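Local coordinates for protein purine nucleosidase, (IunH-1) (Sulfolobus solfataricus, PDB 3T8J) that belongs to the nucleosidase family and carries a sodium ion in a site that includes two aspartates, at residues T10-V15 with K77-G82; Y193-E198 with H220-S225; E212-M217 with H234-A239. All blocks are in the same frame, centred on the assembly; numbering follows the deposited sequence.

Contact 1. Residues T10-V15 with K77-G82; sequences TAEDDV and KVHGKG. With NA (sodium ion), chain B.
H79 and E12 meet in a buried histidine-carboxylate hydrogen bond beside the sodium site of this nucleosidase fold, where the start of helix 12-23 faces the end of the short helix 76-79. H79 ND1 donates to E12 OE1 at 2.7 Å, almost straight at 170° and close to the imidazole plane. OE1 receives it on its syn lone pair, and carboxylate and ring lie nearly coplanar, 29° apart. E12 reaches this position because its CG sits between the backbone N and the carbonyl carbon (chi1 73°) and the chain bends again at chi2. The other oxygen, OE2, accepts from D13 N, so the carboxylate is held at both ends and its rotation is fixed. Over one face of the imidazole lies the methyl of A11, a CH-pi contact with CB 4.2 Å from the ring centroid.

Further out, a water lies within hydrogen-bonding distance of both E12 OE1 and H79 O, bridging the carboxylate to the backbone at the helix end, where G80 takes a positive phi. A11 is the N-cap of helix 12-23, and its N donates to D14 OD2 at 2.9 Å. That bond probably helps to position D14 for the metal, which D9, I121 and S122 also bind. The two oxygens of D14 divide the work: OD1 binds the sodium ion directly at 2.3 Å, while OD2 is hydrogen-bonded to a water that lies 2.4 Å from the sodium ion.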
ATOM      1  N   THR A  10       8.755 -23.849  18.577  1.00 22.11           N
ATOM      2  CA  THR A  10       8.768 -24.355  19.958  1.00 22.73           C
ATOM      3  C   THR A  10       9.569 -23.534  20.961  1.00 23.18           C
ATOM      4  O   THR A  10      10.800 -23.496  20.894  1.00 24.48           O
ATOM      5  CB  THR A  10       9.359 -25.778  19.997  1.00 22.41           C
ATOM      6  OG1 THR A  10       8.964 -26.538  18.831  1.00 22.95           O
ATOM      7  CG2 THR A  10       8.931 -26.497  21.288  1.00 24.41           C
ATOM      8  N   ALA A  11       8.864 -22.902  21.894  1.00 23.33           N
ATOM      9  CA  ALA A  11       9.455 -22.232  23.050  1.00 23.48           C
ATOM     10  C   ALA A  11       8.665 -22.697  24.305  1.00 24.52           C
ATOM     11  O   ALA A  11       7.889 -23.681  24.251  1.00 23.77           O
ATOM     12  CB  ALA A  11       9.410 -20.699  22.851  1.00 23.88           C
ATOM     13  N   GLU A  12       8.846 -22.029  25.438  1.00 24.86           N
ATOM     14  CA  GLU A  12       8.284 -22.500  26.707  1.00 24.97           C
ATOM     15  C   GLU A  12       6.776 -22.818  26.697  1.00 25.55           C
ATOM     16  O   GLU A  12       6.364 -23.887  27.138  1.00 25.34           O
ATOM     17  CB  GLU A  12       8.658 -21.541  27.854  1.00 26.85           C
ATOM     18  CG  GLU A  12       7.922 -20.162  27.890  1.00 27.62           C
ATOM     19  CD  GLU A  12       8.084 -19.315  26.632  1.00 28.26           C
ATOM     20  OE1 GLU A  12       9.196 -18.738  26.465  1.00 30.92           O
ATOM     21  OE2 GLU A  12       7.111 -19.221  25.828  1.00 28.39           O
ATOM     22  N   ASP A  13       5.977 -21.919  26.142  1.00 24.76           N
ATOM     23  CA  ASP A  13       4.528 -22.087  26.229  1.00 24.88           C
ATOM     24  C   ASP A  13       4.036 -23.142  25.235  1.00 23.82           C
ATOM     25  O   ASP A  13       2.930 -23.697  25.423  1.00 24.36           O
ATOM     26  CB  ASP A  13       3.788 -20.751  26.033  1.00 24.75           C
ATOM     27  CG  ASP A  13       2.664 -20.537  27.047  1.00 27.05           C
ATOM     28  OD1 ASP A  13       2.822 -20.885  28.242  1.00 29.12           O
ATOM     29  OD2 ASP A  13       1.620 -19.978  26.675  1.00 26.64           O
ATOM     30  N   ASP A  14       4.823 -23.449  24.197  1.00 22.72           N
ATOM     31  CA  ASP A  14       4.508 -24.575  23.282  1.00 21.66           C
ATOM     32  C   ASP A  14       4.713 -25.899  24.016  1.00 22.04           C
ATOM     33  O   ASP A  14       3.916 -26.815  23.908  1.00 22.03           O
ATOM     34  CB  ASP A  14       5.398 -24.566  22.017  1.00 21.39           C
ATOM     35  CG  ASP A  14       5.333 -23.273  21.236  1.00 24.13           C
ATOM     36  OD1 ASP A  14       4.559 -23.232  20.241  1.00 25.20           O
ATOM     37  OD2 ASP A  14       6.048 -22.289  21.600  1.00 23.61           O
ATOM     38  N   VAL A  15       5.856 -26.022  24.711  1.00 22.75           N
ATOM     39  CA  VAL A  15       6.119 -27.206  25.536  1.00 23.83           C
ATOM     40  C   VAL A  15       5.012 -27.414  26.565  1.00 24.55           C
ATOM     41  O   VAL A  15       4.453 -28.530  26.690  1.00 24.81           O
ATOM     42  CB  VAL A  15       7.494 -27.130  26.234  1.00 24.93           C
ATOM     43  CG1 VAL A  15       7.672 -28.340  27.229  1.00 26.10           C
ATOM     44  CG2 VAL A  15       8.594 -27.129  25.167  1.00 26.12           C
ATOM     45  N   LYS A  77      15.660 -12.831  22.357  1.00 25.17           N
ATOM     46  CA  LYS A  77      15.693 -11.886  23.488  1.00 26.50           C
ATOM     47  C   LYS A  77      14.502 -12.119  24.439  1.00 26.93           C
ATOM     48  O   LYS A  77      14.588 -11.888  25.651  1.00 28.66           O
ATOM     49  CB  LYS A  77      15.764 -10.425  23.011  1.00 27.15           C
ATOM     50  CG  LYS A  77      14.500  -9.889  22.319  1.00 26.61           C
ATOM     51  CD  LYS A  77      14.675  -8.472  21.823  1.00 27.31           C
ATOM     52  CE  LYS A  77      13.457  -7.937  21.075  1.00 27.76           C
ATOM     53  NZ  LYS A  77      13.700  -6.504  20.657  1.00 29.04           N
ATOM     54  N   VAL A  78      13.364 -12.542  23.866  1.00 25.33           N
ATOM     55  CA  VAL A  78      12.153 -12.739  24.630  1.00 25.98           C
ATOM     56  C   VAL A  78      12.154 -14.088  25.352  1.00 25.75           C
ATOM     57  O   VAL A  78      11.761 -14.165  26.518  1.00 27.56           O
ATOM     58  CB  VAL A  78      10.905 -12.660  23.679  1.00 24.87           C
ATOM     59  CG1 VAL A  78       9.608 -12.994  24.439  1.00 25.97           C
ATOM     60  CG2 VAL A  78      10.785 -11.275  22.997  1.00 25.90           C
ATOM     61  N   HIS A  79      12.585 -15.145  24.666  1.00 30.89           N
ATOM     62  CA  HIS A  79      12.427 -16.538  25.150  1.00 31.01           C
ATOM     63  C   HIS A  79      13.731 -17.217  25.570  1.00 33.79           C
ATOM     64  O   HIS A  79      13.697 -18.345  26.051  1.00 35.75           O
ATOM     65  CB  HIS A  79      11.767 -17.420  24.069  1.00 29.06           C
ATOM     66  CG  HIS A  79      10.440 -16.914  23.601  1.00 29.17           C
ATOM     67  ND1 HIS A  79       9.272 -17.129  24.307  1.00 28.23           N
ATOM     68  CD2 HIS A  79      10.094 -16.190  22.511  1.00 29.74           C
ATOM     69  CE1 HIS A  79       8.265 -16.555  23.670  1.00 29.91           C
ATOM     70  NE2 HIS A  79       8.737 -15.967  22.581  1.00 31.22           N
ATOM     71  N   GLY A  80      14.861 -16.553  25.383  1.00 33.72           N
ATOM     72  CA  GLY A  80      16.183 -17.182  25.547  1.00 35.35           C
ATOM     73  C   GLY A  80      16.663 -17.851  24.268  1.00 34.23           C
ATOM     74  O   GLY A  80      15.862 -18.188  23.397  1.00 32.31           O
ATOM     75  N   LYS A  81      17.976 -18.080  24.155  1.00 36.32           N
ATOM     76  CA  LYS A  81      18.518 -18.714  22.944  1.00 36.98           C
ATOM     77  C   LYS A  81      17.873 -20.059  22.647  1.00 34.90           C
ATOM     78  O   LYS A  81      17.695 -20.426  21.478  1.00 35.68           O
ATOM     79  CB  LYS A  81      20.049 -18.882  23.010  1.00 40.43           C
ATOM     80  CG  LYS A  81      20.657 -19.351  21.660  1.00 43.35           C
ATOM     81  CD  LYS A  81      22.194 -19.368  21.705  1.00 50.03           C
ATOM     82  CE  LYS A  81      22.825 -19.852  20.382  1.00 51.41           C
ATOM     83  NZ  LYS A  81      22.962 -18.748  19.382  1.00 55.57           N
ATOM     84  N   GLY A  82      17.523 -20.809  23.690  1.00 32.70           N
ATOM     85  CA  GLY A  82      16.977 -22.136  23.514  1.00 31.18           C
ATOM     86  C   GLY A  82      15.460 -22.161  23.605  1.00 28.62           C
ATOM     87  O   GLY A  82      14.853 -23.229  23.588  1.00 28.76           O
TER
HETATM   88 NA    NA B 401       3.871 -21.321  19.172  1.00 24.44          NA
HETATM   89  O   HOH W   1      11.481 -18.572  27.405  1.00 29.63           O
HETATM   90  O   HOH W   2       4.649 -19.980  20.944  1.00 21.68           O

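Contact 2. Residues Y193-E198 with H220-S225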
ATOM      1  N   TYR A 193      -4.452 -11.621  32.037  1.00 31.81           N
ATOM      2  CA  TYR A 193      -4.460 -12.771  32.940  1.00 32.49           C
ATOM      3  C   TYR A 193      -3.051 -13.319  33.190  1.00 32.19           C
ATOM      4  O   TYR A 193      -2.818 -14.517  33.013  1.00 32.91           O
ATOM      5  CB  TYR A 193      -5.358 -13.866  32.356  1.00 32.17           C
ATOM      6  CG  TYR A 193      -6.741 -13.372  31.989  1.00 33.06           C
ATOM      7  CD1 TYR A 193      -7.724 -13.188  32.971  1.00 36.27           C
ATOM      8  CD2 TYR A 193      -7.072 -13.069  30.677  1.00 31.70           C
ATOM      9  CE1 TYR A 193      -9.003 -12.731  32.644  1.00 34.46           C
ATOM     10  CE2 TYR A 193      -8.364 -12.602  30.343  1.00 32.06           C
ATOM     11  CZ  TYR A 193      -9.308 -12.429  31.336  1.00 34.48           C
ATOM     12  OH  TYR A 193     -10.581 -11.987  31.022  1.00 35.56           O
ATOM     13  N   PRO A 194      -2.106 -12.448  33.611  1.00 32.81           N
ATOM     14  CA  PRO A 194      -0.754 -12.932  33.888  1.00 32.99           C
ATOM     15  C   PRO A 194      -0.680 -13.784  35.145  1.00 34.38           C
ATOM     16  O   PRO A 194      -1.542 -13.674  36.023  1.00 35.63           O
ATOM     17  CB  PRO A 194       0.032 -11.651  34.106  1.00 33.35           C
ATOM     18  CG  PRO A 194      -0.964 -10.731  34.729  1.00 35.06           C
ATOM     19  CD  PRO A 194      -2.266 -11.036  33.983  1.00 34.23           C
ATOM     20  N   VAL A 195       0.374 -14.590  35.223  1.00 34.07           N
ATOM     21  CA  VAL A 195       0.760 -15.282  36.440  1.00 35.80           C
ATOM     22  C   VAL A 195       1.416 -14.273  37.406  1.00 37.74           C
ATOM     23  O   VAL A 195       2.518 -13.764  37.150  1.00 38.07           O
ATOM     24  CB  VAL A 195       1.734 -16.429  36.130  1.00 34.81           C
ATOM     25  CG1 VAL A 195       2.213 -17.105  37.446  1.00 36.66           C
ATOM     26  CG2 VAL A 195       1.074 -17.438  35.144  1.00 34.66           C
ATOM     27  N   THR A 196       0.718 -13.998  38.502  1.00 38.58           N
ATOM     28  CA  THR A 196       1.105 -12.965  39.471  1.00 42.38           C
ATOM     29  C   THR A 196       2.264 -13.421  40.347  1.00 43.56           C
ATOM     30  O   THR A 196       2.594 -14.606  40.388  1.00 42.27           O
ATOM     31  CB  THR A 196      -0.069 -12.614  40.412  1.00 46.76           C
ATOM     32  OG1 THR A 196      -0.415 -13.756  41.196  1.00 49.70           O
ATOM     33  CG2 THR A 196      -1.291 -12.131  39.628  1.00 48.96           C
ATOM     34  N   ASP A 197       2.875 -12.477  41.064  1.00 47.03           N
ATOM     35  CA  ASP A 197       3.955 -12.836  41.985  1.00 50.36           C
ATOM     36  C   ASP A 197       3.494 -13.876  43.012  1.00 53.18           C
ATOM     37  O   ASP A 197       4.250 -14.787  43.330  1.00 54.04           O
ATOM     38  CB  ASP A 197       4.534 -11.600  42.691  1.00 54.19           C
ATOM     39  CG  ASP A 197       5.454 -10.752  41.780  1.00 55.39           C
ATOM     40  OD1 ASP A 197       5.990 -11.265  40.767  1.00 55.14           O
ATOM     41  OD2 ASP A 197       5.664  -9.558  42.111  1.00 61.35           O
ATOM     42  N   GLU A 198       2.264 -13.740  43.521  1.00 55.71           N
ATOM     43  CA  GLU A 198       1.682 -14.709  44.470  1.00 59.49           C
ATOM     44  C   GLU A 198       1.635 -16.119  43.881  1.00 55.66           C
ATOM     45  O   GLU A 198       2.030 -17.106  44.519  1.00 57.08           O
ATOM     46  CB  GLU A 198       0.264 -14.266  44.894  1.00 63.32           C
ATOM     47  CG  GLU A 198      -0.551 -15.294  45.737  1.00 70.58           C
ATOM     48  CD  GLU A 198      -1.636 -16.044  44.918  1.00 73.54           C
ATOM     49  OE1 GLU A 198      -2.552 -15.357  44.395  1.00 77.38           O
ATOM     50  OE2 GLU A 198      -1.592 -17.307  44.815  1.00 73.21           O
ATOM     51  N   HIS A 220      13.362 -16.627  32.287  1.00 32.30           N
ATOM     52  CA  HIS A 220      13.837 -15.594  31.336  1.00 31.43           C
ATOM     53  C   HIS A 220      12.657 -14.827  30.743  1.00 29.55           C
ATOM     54  O   HIS A 220      12.682 -13.606  30.695  1.00 30.35           O
ATOM     55  CB  HIS A 220      14.703 -16.227  30.217  1.00 31.44           C
ATOM     56  CG  HIS A 220      15.191 -15.249  29.186  1.00 31.97           C
ATOM     57  ND1 HIS A 220      16.520 -14.916  29.032  1.00 35.50           N
ATOM     58  CD2 HIS A 220      14.520 -14.548  28.237  1.00 31.30           C
ATOM     59  CE1 HIS A 220      16.646 -14.027  28.058  1.00 35.59           C
ATOM     60  NE2 HIS A 220      15.441 -13.794  27.555  1.00 32.91           N
ATOM     61  N   TYR A 221      11.634 -15.563  30.298  1.00 27.89           N
ATOM     62  CA  TYR A 221      10.426 -14.979  29.715  1.00 26.46           C
ATOM     63  C   TYR A 221       9.699 -14.062  30.689  1.00 26.55           C
ATOM     64  O   TYR A 221       9.225 -12.986  30.308  1.00 27.01           O
ATOM     65  CB  TYR A 221       9.493 -16.111  29.290  1.00 25.36           C
ATOM     66  CG  TYR A 221       8.235 -15.748  28.523  1.00 24.58           C
ATOM     67  CD1 TYR A 221       8.300 -15.019  27.356  1.00 24.53           C
ATOM     68  CD2 TYR A 221       6.983 -16.238  28.927  1.00 26.71           C
ATOM     69  CE1 TYR A 221       7.138 -14.752  26.609  1.00 27.37           C
ATOM     70  CE2 TYR A 221       5.832 -15.980  28.176  1.00 28.14           C
ATOM     71  CZ  TYR A 221       5.928 -15.234  27.036  1.00 29.04           C
ATOM     72  OH  TYR A 221       4.795 -14.968  26.277  1.00 29.30           O
ATOM     73  N   ARG A 222       9.619 -14.473  31.949  1.00 27.32           N
ATOM     74  CA  ARG A 222       8.997 -13.644  32.977  1.00 28.63           C
ATOM     75  C   ARG A 222       9.741 -12.312  33.194  1.00 30.92           C
ATOM     76  O   ARG A 222       9.125 -11.228  33.269  1.00 31.94           O
ATOM     77  CB  ARG A 222       8.891 -14.433  34.278  1.00 29.75           C
ATOM     78  CG  ARG A 222       8.189 -13.703  35.409  1.00 31.42           C
ATOM     79  CD  ARG A 222       8.108 -14.566  36.673  1.00 33.57           C
ATOM     80  NE  ARG A 222       7.326 -13.903  37.729  1.00 37.12           N
ATOM     81  CZ  ARG A 222       5.990 -13.907  37.806  1.00 37.20           C
ATOM     82  NH1 ARG A 222       5.243 -14.545  36.909  1.00 35.23           N
ATOM     83  NH2 ARG A 222       5.384 -13.257  38.790  1.00 41.80           N
ATOM     84  N   GLN A 223      11.070 -12.371  33.294  1.00 32.31           N
ATOM     85  CA  GLN A 223      11.854 -11.150  33.438  1.00 34.81           C
ATOM     86  C   GLN A 223      11.623 -10.200  32.261  1.00 32.79           C
ATOM     87  O   GLN A 223      11.438  -8.993  32.459  1.00 33.90           O
ATOM     88  CB  GLN A 223      13.364 -11.467  33.585  1.00 37.34           C
ATOM     89  CG  GLN A 223      14.237 -10.304  34.057  1.00 45.00           C
ATOM     90  CD  GLN A 223      14.561  -9.242  32.986  1.00 48.49           C
ATOM     91  OE1 GLN A 223      14.609  -9.524  31.779  1.00 49.33           O
ATOM     92  NE2 GLN A 223      14.811  -8.022  33.441  1.00 50.01           N
ATOM     93  N   TYR A 224      11.613 -10.740  31.038  1.00 30.67           N
ATOM     94  CA  TYR A 224      11.478  -9.903  29.860  1.00 29.95           C
ATOM     95  C   TYR A 224      10.069  -9.327  29.807  1.00 29.95           C
ATOM     96  O   TYR A 224       9.871  -8.138  29.537  1.00 29.66           O
ATOM     97  CB  TYR A 224      11.751 -10.704  28.585  1.00 29.52           C
ATOM     98  CG  TYR A 224      11.646  -9.873  27.340  1.00 28.98           C
ATOM     99  CD1 TYR A 224      12.754  -9.267  26.787  1.00 30.81           C
ATOM    100  CD2 TYR A 224      10.414  -9.702  26.703  1.00 29.14           C
ATOM    101  CE1 TYR A 224      12.669  -8.485  25.662  1.00 34.74           C
ATOM    102  CE2 TYR A 224      10.316  -8.920  25.579  1.00 30.05           C
ATOM    103  CZ  TYR A 224      11.434  -8.328  25.047  1.00 31.71           C
ATOM    104  OH  TYR A 224      11.346  -7.559  23.913  1.00 35.58           O
ATOM    105  N   SER A 225       9.083 -10.184  30.046  1.00 28.99           N
ATOM    106  CA  SER A 225       7.687  -9.741  29.946  1.00 29.21           C
ATOM    107  C   SER A 225       7.372  -8.602  30.913  1.00 31.74           C
ATOM    108  O   SER A 225       6.640  -7.652  30.580  1.00 32.28           O
ATOM    109  CB  SER A 225       6.741 -10.913  30.194  1.00 27.97           C
ATOM    110  OG  SER A 225       6.851 -11.888  29.158  1.00 29.27           O
TER
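A buried arginine pins a loop and the start of the following helix in this contact: R222, on helix 209-227, reaches across to the segment 193-198, which leads into helix 197-204. The side chain runs out extended from CG to NE, with CG anti to the backbone N (chi1 -177°), and delivers its guanidinium edge-on to two acceptors. NH1 donates to V195 O at 2.8 Å. The donor nitrogen lies above the carbonyl plane, 37° out of it, although the oxygen lies near the plane of the guanidinium. NH2 adds a weak bond to the same oxygen at 3.3 Å, which makes V195 O a shared acceptor for both terminal nitrogens.

NH2 also forms a salt bridge with D197, its distance to OD1 being 2.9 Å. OD1 is approached on its anti side, and the carboxylate and guanidinium planes stand 56° apart, so this is a single-point salt bridge and not a paired, coplanar one. Bonds through both nitrogens limit rotation of the guanidinium, and D197, at the exposed end of the contact, probably offsets much of its charge. The V195 side chain also touches the guanidinium, CG1 lying 4.0 Å from R222 NH1, with the two side chains crossing at about a right angle.

T196 is the N-cap of helix 197-204, placed between the two residues that R222 holds. From that helix W200 makes a cation-pi contact with R222. V195 is joined by backbone hydrogen bonding to H234. R222 thus joins helix 209-227 to the start of helix 197-204 and, through H234, to the loop before helix 237-246; Y193 OH, at the other end of the segment, bonds I295 N of strand 289-295.

Contact 3. Residues E212-M217 with H234-A239; sequences ELYVSM and HPHPDA
Y214 OH is gripped by two histidines, H234 and H236, which reach it from the segment leading into helix 237-246. H234 NE2 donates to the phenol oxygen at 2.9 Å, with a bent N-H...O angle of 140° and the oxygen near the plane of the imidazole. H236 NE2 lies 2.8 Å from the same oxygen in a second hydrogen bond. Both histidines present the rim of their rings to the hydroxyl, H236 NE2 lying near the phenol plane as well.

The rings form an aromatic cluster without stacking on one another. Y214 and H234 are inclined at 53° with centroids 5.8 Å apart, while Y214 and H236 meet rim to rim. Y214 gets there from the first half of helix 209-227 with CG anti to its N (chi1 178°), pointing its ring out toward histidines that come from the opposite direction. H236 is the N-cap residue of helix 237-246. Y218, one turn further along helix 209-227, stacks on Y214 and meets both imidazoles.

The far nitrogens of the two histidines are also bonded: H234 ND1 with R222 NH1, and H236 ND1 with D13 OD1. Since R222 NH1 is a donor, H234 ND1 should be the acceptor, leaving NE2 as the donor to Y214 OH. The buried phenol oxygen thus links an arginine-bound histidine to an aspartate-bound one through a continuous polar chain.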
ATOM      1  N   GLU A 212       9.509 -27.663  38.940  1.00 47.45           N
ATOM      2  CA  GLU A 212      10.898 -27.218  38.762  1.00 49.67           C
ATOM      3  C   GLU A 212      11.200 -26.895  37.289  1.00 45.30           C
ATOM      4  O   GLU A 212      11.886 -25.913  36.983  1.00 44.59           O
ATOM      5  CB  GLU A 212      11.886 -28.255  39.323  1.00 54.49           C
ATOM      6  CG  GLU A 212      11.902 -28.324  40.857  1.00 62.83           C
ATOM      7  CD  GLU A 212      12.538 -29.604  41.424  1.00 72.23           C
ATOM      8  OE1 GLU A 212      12.815 -30.562  40.661  1.00 77.49           O
ATOM      9  OE2 GLU A 212      12.753 -29.665  42.657  1.00 80.64           O
ATOM     10  N   LEU A 213      10.689 -27.729  36.384  1.00 43.60           N
ATOM     11  CA  LEU A 213      10.853 -27.501  34.950  1.00 40.37           C
ATOM     12  C   LEU A 213      10.160 -26.201  34.512  1.00 36.99           C
ATOM     13  O   LEU A 213      10.730 -25.397  33.766  1.00 35.62           O
ATOM     14  CB  LEU A 213      10.301 -28.691  34.159  1.00 40.42           C
ATOM     15  CG  LEU A 213      10.463 -28.586  32.642  1.00 39.46           C
ATOM     16  CD1 LEU A 213      11.927 -28.330  32.229  1.00 42.97           C
ATOM     17  CD2 LEU A 213       9.919 -29.856  31.982  1.00 42.10           C
ATOM     18  N   TYR A 214       8.941 -25.988  34.994  1.00 35.38           N
ATOM     19  CA  TYR A 214       8.200 -24.755  34.688  1.00 33.23           C
ATOM     20  C   TYR A 214       8.993 -23.527  35.136  1.00 33.72           C
ATOM     21  O   TYR A 214       9.170 -22.599  34.352  1.00 32.10           O
ATOM     22  CB  TYR A 214       6.836 -24.797  35.380  1.00 33.59           C
ATOM     23  CG  TYR A 214       5.919 -23.584  35.221  1.00 32.18           C
ATOM     24  CD1 TYR A 214       4.792 -23.634  34.396  1.00 31.18           C
ATOM     25  CD2 TYR A 214       6.137 -22.425  35.945  1.00 31.11           C
ATOM     26  CE1 TYR A 214       3.931 -22.548  34.288  1.00 30.32           C
ATOM     27  CE2 TYR A 214       5.286 -21.335  35.847  1.00 31.93           C
ATOM     28  CZ  TYR A 214       4.178 -21.409  35.025  1.00 30.86           C
ATOM     29  OH  TYR A 214       3.337 -20.310  34.941  1.00 31.57           O
ATOM     30  N   VAL A 215       9.499 -23.538  36.371  1.00 36.66           N
ATOM     31  CA  VAL A 215      10.280 -22.395  36.866  1.00 38.08           C
ATOM     32  C   VAL A 215      11.498 -22.183  35.964  1.00 38.36           C
ATOM     33  O   VAL A 215      11.763 -21.046  35.538  1.00 37.95           O
ATOM     34  CB  VAL A 215      10.668 -22.571  38.345  1.00 42.61           C
ATOM     35  CG1 VAL A 215      11.671 -21.485  38.798  1.00 44.69           C
ATOM     36  CG2 VAL A 215       9.412 -22.567  39.209  1.00 43.62           C
ATOM     37  N   SER A 216      12.209 -23.262  35.639  1.00 39.12           N
ATOM     38  CA  SER A 216      13.395 -23.176  34.769  1.00 41.18           C
ATOM     39  C   SER A 216      13.077 -22.612  33.378  1.00 37.58           C
ATOM     40  O   SER A 216      13.837 -21.791  32.831  1.00 37.51           O
ATOM     41  CB  SER A 216      14.036 -24.554  34.640  1.00 44.53           C
ATOM     42  OG  SER A 216      15.134 -24.552  33.736  1.00 49.39           O
ATOM     43  N   MET A 217      11.952 -23.053  32.816  1.00 34.78           N
ATOM     44  CA  MET A 217      11.579 -22.673  31.446  1.00 32.45           C
ATOM     45  C   MET A 217      11.044 -21.263  31.320  1.00 30.10           C
ATOM     46  O   MET A 217      11.133 -20.695  30.238  1.00 28.84           O
ATOM     47  CB  MET A 217      10.530 -23.646  30.863  1.00 31.32           C
ATOM     48  CG  MET A 217      11.040 -25.058  30.578  1.00 33.47           C
ATOM     49  SD  MET A 217       9.929 -26.060  29.523  1.00 34.78           S
ATOM     50  CE  MET A 217       8.416 -25.989  30.485  1.00 34.92           C
ATOM     51  N   HIS A 234       4.090 -12.950  34.013  1.00 29.94           N
ATOM     52  CA  HIS A 234       4.278 -13.453  32.660  1.00 27.33           C
ATOM     53  C   HIS A 234       2.943 -13.960  32.129  1.00 25.78           C
ATOM     54  O   HIS A 234       2.070 -14.376  32.900  1.00 27.17           O
ATOM     55  CB  HIS A 234       5.363 -14.526  32.551  1.00 27.06           C
ATOM     56  CG  HIS A 234       5.030 -15.828  33.206  1.00 28.52           C
ATOM     57  ND1 HIS A 234       5.446 -16.153  34.480  1.00 31.15           N
ATOM     58  CD2 HIS A 234       4.377 -16.914  32.735  1.00 29.48           C
ATOM     59  CE1 HIS A 234       5.036 -17.377  34.772  1.00 31.77           C
ATOM     60  NE2 HIS A 234       4.376 -17.855  33.734  1.00 30.51           N
ATOM     61  N   PRO A 235       2.784 -13.902  30.809  1.00 27.82           N
ATOM     62  CA  PRO A 235       1.543 -14.381  30.213  1.00 27.07           C
ATOM     63  C   PRO A 235       1.630 -15.839  29.748  1.00 26.10           C
ATOM     64  O   PRO A 235       2.722 -16.400  29.648  1.00 26.07           O
ATOM     65  CB  PRO A 235       1.385 -13.452  29.025  1.00 25.84           C
ATOM     66  CG  PRO A 235       2.775 -13.242  28.549  1.00 25.63           C
ATOM     67  CD  PRO A 235       3.626 -13.215  29.805  1.00 27.66           C
ATOM     68  N   HIS A 236       0.464 -16.423  29.440  1.00 25.01           N
ATOM     69  CA  HIS A 236       0.338 -17.802  28.945  1.00 24.59           C
ATOM     70  C   HIS A 236      -0.503 -17.811  27.651  1.00 23.69           C
ATOM     71  O   HIS A 236      -1.608 -18.366  27.616  1.00 24.77           O
ATOM     72  CB  HIS A 236      -0.333 -18.679  30.013  1.00 26.62           C
ATOM     73  CG  HIS A 236       0.614 -19.322  30.985  1.00 27.24           C
ATOM     74  ND1 HIS A 236       1.658 -20.133  30.589  1.00 28.47           N
ATOM     75  CD2 HIS A 236       0.616 -19.348  32.345  1.00 29.73           C
ATOM     76  CE1 HIS A 236       2.283 -20.600  31.658  1.00 31.19           C
ATOM     77  NE2 HIS A 236       1.674 -20.136  32.737  1.00 30.89           N
ATOM     78  N   PRO A 237       0.012 -17.190  26.578  1.00 22.01           N
ATOM     79  CA  PRO A 237      -0.794 -17.097  25.361  1.00 21.66           C
ATOM     80  C   PRO A 237      -1.220 -18.460  24.818  1.00 21.72           C
ATOM     81  O   PRO A 237      -2.412 -18.678  24.492  1.00 21.90           O
ATOM     82  CB  PRO A 237       0.125 -16.347  24.374  1.00 20.88           C
ATOM     83  CG  PRO A 237       1.506 -16.564  24.889  1.00 21.71           C
ATOM     84  CD  PRO A 237       1.365 -16.635  26.399  1.00 23.00           C
ATOM     85  N   ASP A 238      -0.274 -19.378  24.681  1.00 21.38           N
ATOM     86  CA  ASP A 238      -0.558 -20.701  24.108  1.00 21.49           C
ATOM     87  C   ASP A 238      -1.259 -21.626  25.097  1.00 22.41           C
ATOM     88  O   ASP A 238      -2.176 -22.359  24.720  1.00 22.39           O
ATOM     89  CB  ASP A 238       0.748 -21.326  23.597  1.00 21.74           C
ATOM     90  CG  ASP A 238       1.493 -20.402  22.666  1.00 24.12           C
ATOM     91  OD1 ASP A 238       0.849 -19.629  21.913  1.00 23.21           O
ATOM     92  OD2 ASP A 238       2.747 -20.409  22.679  1.00 29.75           O
ATOM     93  N   ALA A 239      -0.864 -21.576  26.363  1.00 22.31           N
ATOM     94  CA  ALA A 239      -1.468 -22.450  27.353  1.00 23.97           C
ATOM     95  C   ALA A 239      -2.935 -22.098  27.620  1.00 24.42           C
ATOM     96  O   ALA A 239      -3.750 -22.989  27.853  1.00 25.64           O
ATOM     97  CB  ALA A 239      -0.630 -22.443  28.661  1.00 25.65           C
TER

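Contact 1 closes before the other two begin, whereas contacts 2 and 3 alternate along the chain and both use helix 209-227. Their centres are 9 Å apart, as are those of contacts 1 and 3; contacts 1 and 2 lie 14 Å apart. Direct bonds join all three. K77 O with H220 NE2 ties helix 76-79 of contact 1 to helix 209-227 of contact 2. H236 joins contacts 1 and 3, linking helix 12-23 to the N-cap of helix 237-246, and H234 joins contacts 2 and 3, connecting the loops before helices 197-204 and 237-246. The network runs from the sodium site to the more exposed salt bridge of contact 2.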